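Local coordinates for protein histone acetyltransferase (Trypanosoma brucei brucei, PDB 6IF4) that probably acetylates lysine side chains of histones as a MYST-family enzyme, the piece here being its presumed Tudor domain, of the Tudor-knot family, at residues Val2-Leu14 and Phe18-Ala30. Sequence-based numbering, arbitrary orientation.
Sequences VMFEVRQKVYATL and FHAAIIQEVAHDA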
loop_
_atom_site.group_PDB
_atom_site.type_symbol
_atom_site.label_atom_id
_atom_site.label_comp_id
_atom_site.label_asym_id
_atom_site.label_seq_id
_atom_site.Cartn_x
_atom_site.Cartn_y
_atom_site.Cartn_z
ATOM N N VAL B 2 -9.141 -9.610 2.487
ATOM C CA VAL B 2 -7.767 -9.837 2.037
ATOM C C VAL B 2 -6.782 -9.018 2.867
ATOM O O VAL B 2 -6.981 -7.825 3.095
ATOM C CB VAL B 2 -7.621 -9.513 0.538
ATOM C CG1 VAL B 2 -8.100 -8.094 0.243
ATOM C CG2 VAL B 2 -6.176 -9.696 0.093
ATOM N N MET B 3 -5.717 -9.671 3.323
ATOM C CA MET B 3 -4.640 -9.010 4.040
ATOM C C MET B 3 -3.374 -8.970 3.199
ATOM O O MET B 3 -3.155 -9.814 2.325
ATOM C CB MET B 3 -4.343 -9.713 5.365
ATOM C CG MET B 3 -5.286 -9.340 6.487
ATOM S SD MET B 3 -4.745 -10.000 8.072
ATOM C CE MET B 3 -3.151 -9.203 8.235
ATOM N N PHE B 4 -2.543 -7.973 3.474
ATOM C CA PHE B 4 -1.275 -7.796 2.792
ATOM C C PHE B 4 -0.146 -7.773 3.817
ATOM O O PHE B 4 -0.346 -7.418 4.984
ATOM C CB PHE B 4 -1.278 -6.512 1.960
ATOM C CG PHE B 4 -2.444 -6.389 1.015
ATOM C CD1 PHE B 4 -2.393 -6.950 -0.252
ATOM C CD2 PHE B 4 -3.581 -5.691 1.385
ATOM C CE1 PHE B 4 -3.463 -6.826 -1.126
ATOM C CE2 PHE B 4 -4.651 -5.564 0.517
ATOM C CZ PHE B 4 -4.592 -6.132 -0.740
ATOM N N GLU B 5 1.056 -8.130 3.365
ATOM C CA GLU B 5 2.209 -8.274 4.240
ATOM C C GLU B 5 3.352 -7.377 3.777
ATOM O O GLU B 5 3.409 -6.949 2.621
ATOM C CB GLU B 5 2.684 -9.734 4.300
ATOM C CG GLU B 5 1.555 -10.745 4.271
ATOM C CD GLU B 5 1.850 -11.978 5.102
ATOM O OE1 GLU B 5 1.897 -11.866 6.344
ATOM O OE2 GLU B 5 2.028 -13.066 4.511
ATOM N N VAL B 6 4.261 -7.084 4.711
ATOM C CA VAL B 6 5.450 -6.310 4.378
ATOM C C VAL B 6 6.260 -7.063 3.333
ATOM O O VAL B 6 6.470 -8.278 3.446
ATOM C CB VAL B 6 6.274 -6.035 5.647
ATOM C CG1 VAL B 6 7.621 -5.421 5.294
ATOM C CG2 VAL B 6 5.500 -5.130 6.597
ATOM N N ARG B 7 6.703 -6.339 2.301
ATOM C CA ARG B 7 7.485 -6.783 1.141
ATOM C C ARG B 7 6.596 -7.410 0.067
ATOM O O ARG B 7 7.111 -7.799 -0.986
ATOM C CB ARG B 7 8.615 -7.769 1.487
ATOM C CG ARG B 7 9.659 -7.252 2.478
ATOM C CD ARG B 7 9.951 -5.762 2.314
ATOM N NE ARG B 7 10.428 -5.424 0.976
ATOM C CZ ARG B 7 10.746 -4.194 0.584
ATOM N NH1 ARG B 7 10.642 -3.178 1.430
ATOM N NH2 ARG B 7 11.167 -3.979 -0.655
ATOM N N GLN B 8 5.290 -7.531 0.290
ATOM C CA GLN B 8 4.411 -8.087 -0.730
ATOM C C GLN B 8 4.287 -7.137 -1.916
ATOM O O GLN B 8 4.113 -5.927 -1.752
ATOM C CB GLN B 8 3.029 -8.366 -0.144
ATOM C CG GLN B 8 2.033 -8.944 -1.135
ATOM C CD GLN B 8 0.763 -9.416 -0.467
ATOM O OE1 GLN B 8 0.654 -9.404 0.758
ATOM N NE2 GLN B 8 -0.209 -9.833 -1.270
ATOM N N LYS B 9 4.367 -7.695 -3.120
ATOM C CA LYS B 9 4.111 -6.929 -4.331
ATOM C C LYS B 9 2.611 -6.733 -4.505
ATOM O O LYS B 9 1.834 -7.691 -4.414
ATOM C CB LYS B 9 4.697 -7.639 -5.548
ATOM C CG LYS B 9 6.078 -8.223 -5.311
ATOM C CD LYS B 9 6.846 -8.348 -6.607
ATOM C CE LYS B 9 8.330 -8.543 -6.340
ATOM N NZ LYS B 9 8.881 -7.438 -5.514
ATOM N N VAL B 10 2.203 -5.491 -4.757
ATOM C CA VAL B 10 0.799 -5.127 -4.887
ATOM C C VAL B 10 0.653 -4.125 -6.024
ATOM O O VAL B 10 1.634 -3.620 -6.575
ATOM C CB VAL B 10 0.231 -4.522 -3.585
ATOM C CG1 VAL B 10 0.302 -5.522 -2.430
ATOM C CG2 VAL B 10 0.967 -3.236 -3.245
ATOM N N TYR B 11 -0.598 -3.857 -6.378
ATOM C CA TYR B 11 -0.969 -2.687 -7.156
ATOM C C TYR B 11 -1.640 -1.700 -6.215
ATOM O O TYR B 11 -2.485 -2.086 -5.401
ATOM C CB TYR B 11 -1.922 -3.041 -8.298
ATOM C CG TYR B 11 -1.280 -3.778 -9.454
ATOM C CD1 TYR B 11 -0.437 -3.121 -10.341
ATOM C CD2 TYR B 11 -1.528 -5.127 -9.663
ATOM C CE1 TYR B 11 0.147 -3.792 -11.401
ATOM C CE2 TYR B 11 -0.949 -5.806 -10.720
ATOM C CZ TYR B 11 -0.113 -5.135 -11.584
ATOM O OH TYR B 11 0.465 -5.812 -12.635
ATOM N N ALA B 12 -1.262 -0.433 -6.321
ATOM C CA ALA B 12 -1.786 0.604 -5.446
ATOM C C ALA B 12 -2.286 1.768 -6.283
ATOM O O ALA B 12 -1.641 2.167 -7.256
ATOM C CB ALA B 12 -0.728 1.092 -4.451
ATOM N N THR B 13 -3.446 2.300 -5.912
ATOM C CA THR B 13 -3.954 3.469 -6.605
ATOM C C THR B 13 -3.090 4.684 -6.290
ATOM O O THR B 13 -2.553 4.833 -5.187
ATOM C CB THR B 13 -5.406 3.754 -6.222
ATOM O OG1 THR B 13 -5.496 3.985 -4.812
ATOM C CG2 THR B 13 -6.296 2.586 -6.608
ATOM N N LEU B 14 -2.973 5.562 -7.278
ATOM C CA LEU B 14 -2.260 6.821 -7.102
ATOM C C LEU B 14 -2.851 7.776 -8.124
ATOM O O LEU B 14 -2.593 7.631 -9.324
ATOM C CB LEU B 14 -0.758 6.643 -7.311
ATOM C CG LEU B 14 0.084 7.912 -7.459
ATOM C CD1 LEU B 14 0.031 8.737 -6.188
ATOM C CD2 LEU B 14 1.525 7.557 -7.817
ATOM N N PHE B 18 -3.826 2.635 -11.056
ATOM C CA PHE B 18 -3.133 1.555 -10.369
ATOM C C PHE B 18 -1.686 1.492 -10.840
ATOM O O PHE B 18 -1.419 1.442 -12.045
ATOM C CB PHE B 18 -3.830 0.219 -10.625
ATOM C CG PHE B 18 -4.835 -0.150 -9.576
ATOM C CD1 PHE B 18 -4.432 -0.399 -8.273
ATOM C CD2 PHE B 18 -6.180 -0.255 -9.889
ATOM C CE1 PHE B 18 -5.352 -0.743 -7.302
ATOM C CE2 PHE B 18 -7.107 -0.597 -8.921
ATOM C CZ PHE B 18 -6.690 -0.841 -7.625
ATOM N N HIS B 19 -0.754 1.485 -9.891
ATOM C CA HIS B 19 0.669 1.389 -10.184
ATOM C C HIS B 19 1.272 0.247 -9.384
ATOM O O HIS B 19 0.863 -0.006 -8.248
ATOM C CB HIS B 19 1.395 2.697 -9.866
ATOM C CG HIS B 19 1.027 3.825 -10.775
ATOM N ND1 HIS B 19 1.643 4.033 -11.991
ATOM C CD2 HIS B 19 0.100 4.805 -10.652
ATOM C CE1 HIS B 19 1.113 5.092 -12.576
ATOM N NE2 HIS B 19 0.176 5.581 -11.782
ATOM N N ALA B 20 2.240 -0.445 -9.985
ATOM C CA ALA B 20 2.988 -1.455 -9.251
ATOM C C ALA B 20 3.631 -0.834 -8.017
ATOM O O ALA B 20 4.183 0.269 -8.069
ATOM C CB ALA B 20 4.056 -2.083 -10.145
ATOM N N ALA B 21 3.543 -1.542 -6.894
ATOM C CA ALA B 21 4.041 -1.023 -5.630
ATOM C C ALA B 21 4.474 -2.184 -4.745
ATOM O O ALA B 21 4.296 -3.358 -5.083
ATOM C CB ALA B 21 2.980 -0.160 -4.937
ATOM N N ILE B 22 5.040 -1.837 -3.592
ATOM C CA ILE B 22 5.459 -2.796 -2.581
ATOM C C ILE B 22 5.068 -2.218 -1.230
ATOM O O ILE B 22 5.050 -0.999 -1.038
ATOM C CB ILE B 22 6.981 -3.087 -2.637
ATOM C CG1 ILE B 22 7.381 -3.704 -3.976
ATOM C CG2 ILE B 22 7.416 -4.007 -1.502
ATOM C CD1 ILE B 22 8.878 -3.709 -4.220
ATOM N N ILE B 23 4.725 -3.094 -0.298
ATOM C CA ILE B 23 4.342 -2.667 1.040
ATOM C C ILE B 23 5.589 -2.584 1.909
ATOM O O ILE B 23 6.295 -3.580 2.103
ATOM C CB ILE B 23 3.288 -3.606 1.631
ATOM C CG1 ILE B 23 1.972 -3.311 0.916
ATOM C CG2 ILE B 23 3.149 -3.398 3.129
ATOM C CD1 ILE B 23 0.893 -4.192 1.277
ATOM N N GLN B 24 5.860 -1.389 2.429
ATOM C CA GLN B 24 7.038 -1.160 3.250
ATOM C C GLN B 24 6.784 -1.413 4.719
ATOM O O GLN B 24 7.689 -1.870 5.427
ATOM C CB GLN B 24 7.506 0.289 3.110
ATOM C CG GLN B 24 8.119 0.657 1.777
ATOM C CD GLN B 24 9.261 1.638 1.941
ATOM O OE1 GLN B 24 10.148 1.733 1.086
ATOM N NE2 GLN B 24 9.264 2.356 3.061
ATOM N N GLU B 25 5.564 -1.155 5.181
ATOM C CA GLU B 25 5.237 -1.228 6.593
ATOM C C GLU B 25 3.753 -1.511 6.730
ATOM O O GLU B 25 2.957 -1.177 5.849
ATOM C CB GLU B 25 5.569 0.079 7.334
ATOM C CG GLU B 25 7.040 0.435 7.412
ATOM C CD GLU B 25 7.822 -0.498 8.313
ATOM O OE1 GLU B 25 7.197 -1.175 9.157
ATOM O OE2 GLU B 25 9.062 -0.551 8.179
ATOM N N VAL B 26 3.394 -2.143 7.840
ATOM C CA VAL B 26 2.007 -2.368 8.215
ATOM C C VAL B 26 1.811 -1.781 9.604
ATOM O O VAL B 26 2.686 -1.911 10.469
ATOM C CB VAL B 26 1.648 -3.868 8.186
ATOM C CG1 VAL B 26 0.240 -4.101 8.714
ATOM C CG2 VAL B 26 1.787 -4.418 6.775
ATOM N N ALA B 27 0.669 -1.135 9.820
ATOM C CA ALA B 27 0.378 -0.552 11.118
ATOM C C ALA B 27 -1.123 -0.588 11.352
ATOM O O ALA B 27 -1.913 -0.389 10.425
ATOM C CB ALA B 27 0.887 0.891 11.218
ATOM N N HIS B 28 -1.493 -0.889 12.587
ATOM C CA HIS B 28 -2.917 -0.925 12.981
ATOM C C HIS B 28 -3.328 0.475 13.449
ATOM O O HIS B 28 -2.667 0.993 14.295
ATOM C CB HIS B 28 -3.153 -1.964 14.090
ATOM C CG HIS B 28 -2.474 -3.277 13.916
ATOM N ND1 HIS B 28 -3.181 -4.448 13.762
ATOM C CD2 HIS B 28 -1.167 -3.627 13.891
ATOM C CE1 HIS B 28 -2.344 -5.451 13.613
ATOM N NE2 HIS B 28 -1.119 -4.981 13.696
ATOM N N ASP B 29 -4.285 1.101 12.786
ATOM C CA ASP B 29 -4.887 2.367 13.188
ATOM C C ASP B 29 -5.736 2.089 14.423
ATOM O O ASP B 29 -6.760 1.403 14.335
ATOM C CB ASP B 29 -5.704 2.950 12.041
ATOM C CG ASP B 29 -6.229 4.338 12.327
ATOM O OD1 ASP B 29 -5.598 5.108 13.084
ATOM O OD2 ASP B 29 -7.295 4.657 11.763
ATOM N N ALA B 30 -5.259 2.550 15.582
ATOM C CA ALA B 30 -5.877 2.196 16.859
ATOM C C ALA B 30 -7.372 2.497 16.881
ATOM O O ALA B 30 -8.177 1.644 17.267
ATOM C CB ALA B 30 -5.165 2.920 18.005
HETATM O O HOH W 1 10.047 -2.804 4.376
#
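Val-10 and Ala-21 form a doubly hydrogen-bonded antiparallel pair in the first beta hairpin of this small SH3-like, presumed Tudor domain, where strand 9-13 runs beside the long strand 18-28. Ala-12 and His-19 make the second such pair. At the end away from them, Ile-23 carries the ladder on past Val-10 and Ala-21, donating its N-H to Gln-8 O and accepting from Arg-7 N on its carbonyl (2.8 Å from Arg-7 N to Ile-23 O). That last bond comes from within the type II turn Glu-5 to Gln-8. The turn is braced by Gln-8, whose extended side chain reaches back so that OE1 accepts the Glu-5 N-H at 2.9 Å. Strand 35-41 takes the other edge of 18-28, and strand 57-59 the other edge of 9-13, so the hairpin occupies the middle of the sheet.

Apolar contacts divide between the two faces. On the buried face, Val-10, Ala-12 and Ala-21 mesh, with Ala-12 CB 3.9 Å from Ala-21 CB. Ile-23 carries its CG1 anti to the carbonyl carbon (chi1 -74°), which brings CD1 against both Val-10 CG1 and Phe-4 CB; the Phe-4 ring in turn packs edge-to-face with Tyr-37. Further along, at the more exposed margin, Val-6 CG2 meets Val-26 CG2 at 3.8 Å, just past the classic beta bulge that Gln-24 and Glu-25 make opposite Tyr-38.

On the other face, the Phe-18 ring lies beside Thr-13, whose CG2 sits over it in a CH-pi contact, 3.7 Å from the centroid; Tyr-11 CB touches Phe-18 CD1, and Arg-58 adds a cation-pi partner. The bent Arg-7 chain lays one guanidinium face over Ile-22 CG2, while a water in the guanidinium plane accepts from Arg-7 NH1 at 3.0 Å and donates to Gln-24 O at 2.7 Å.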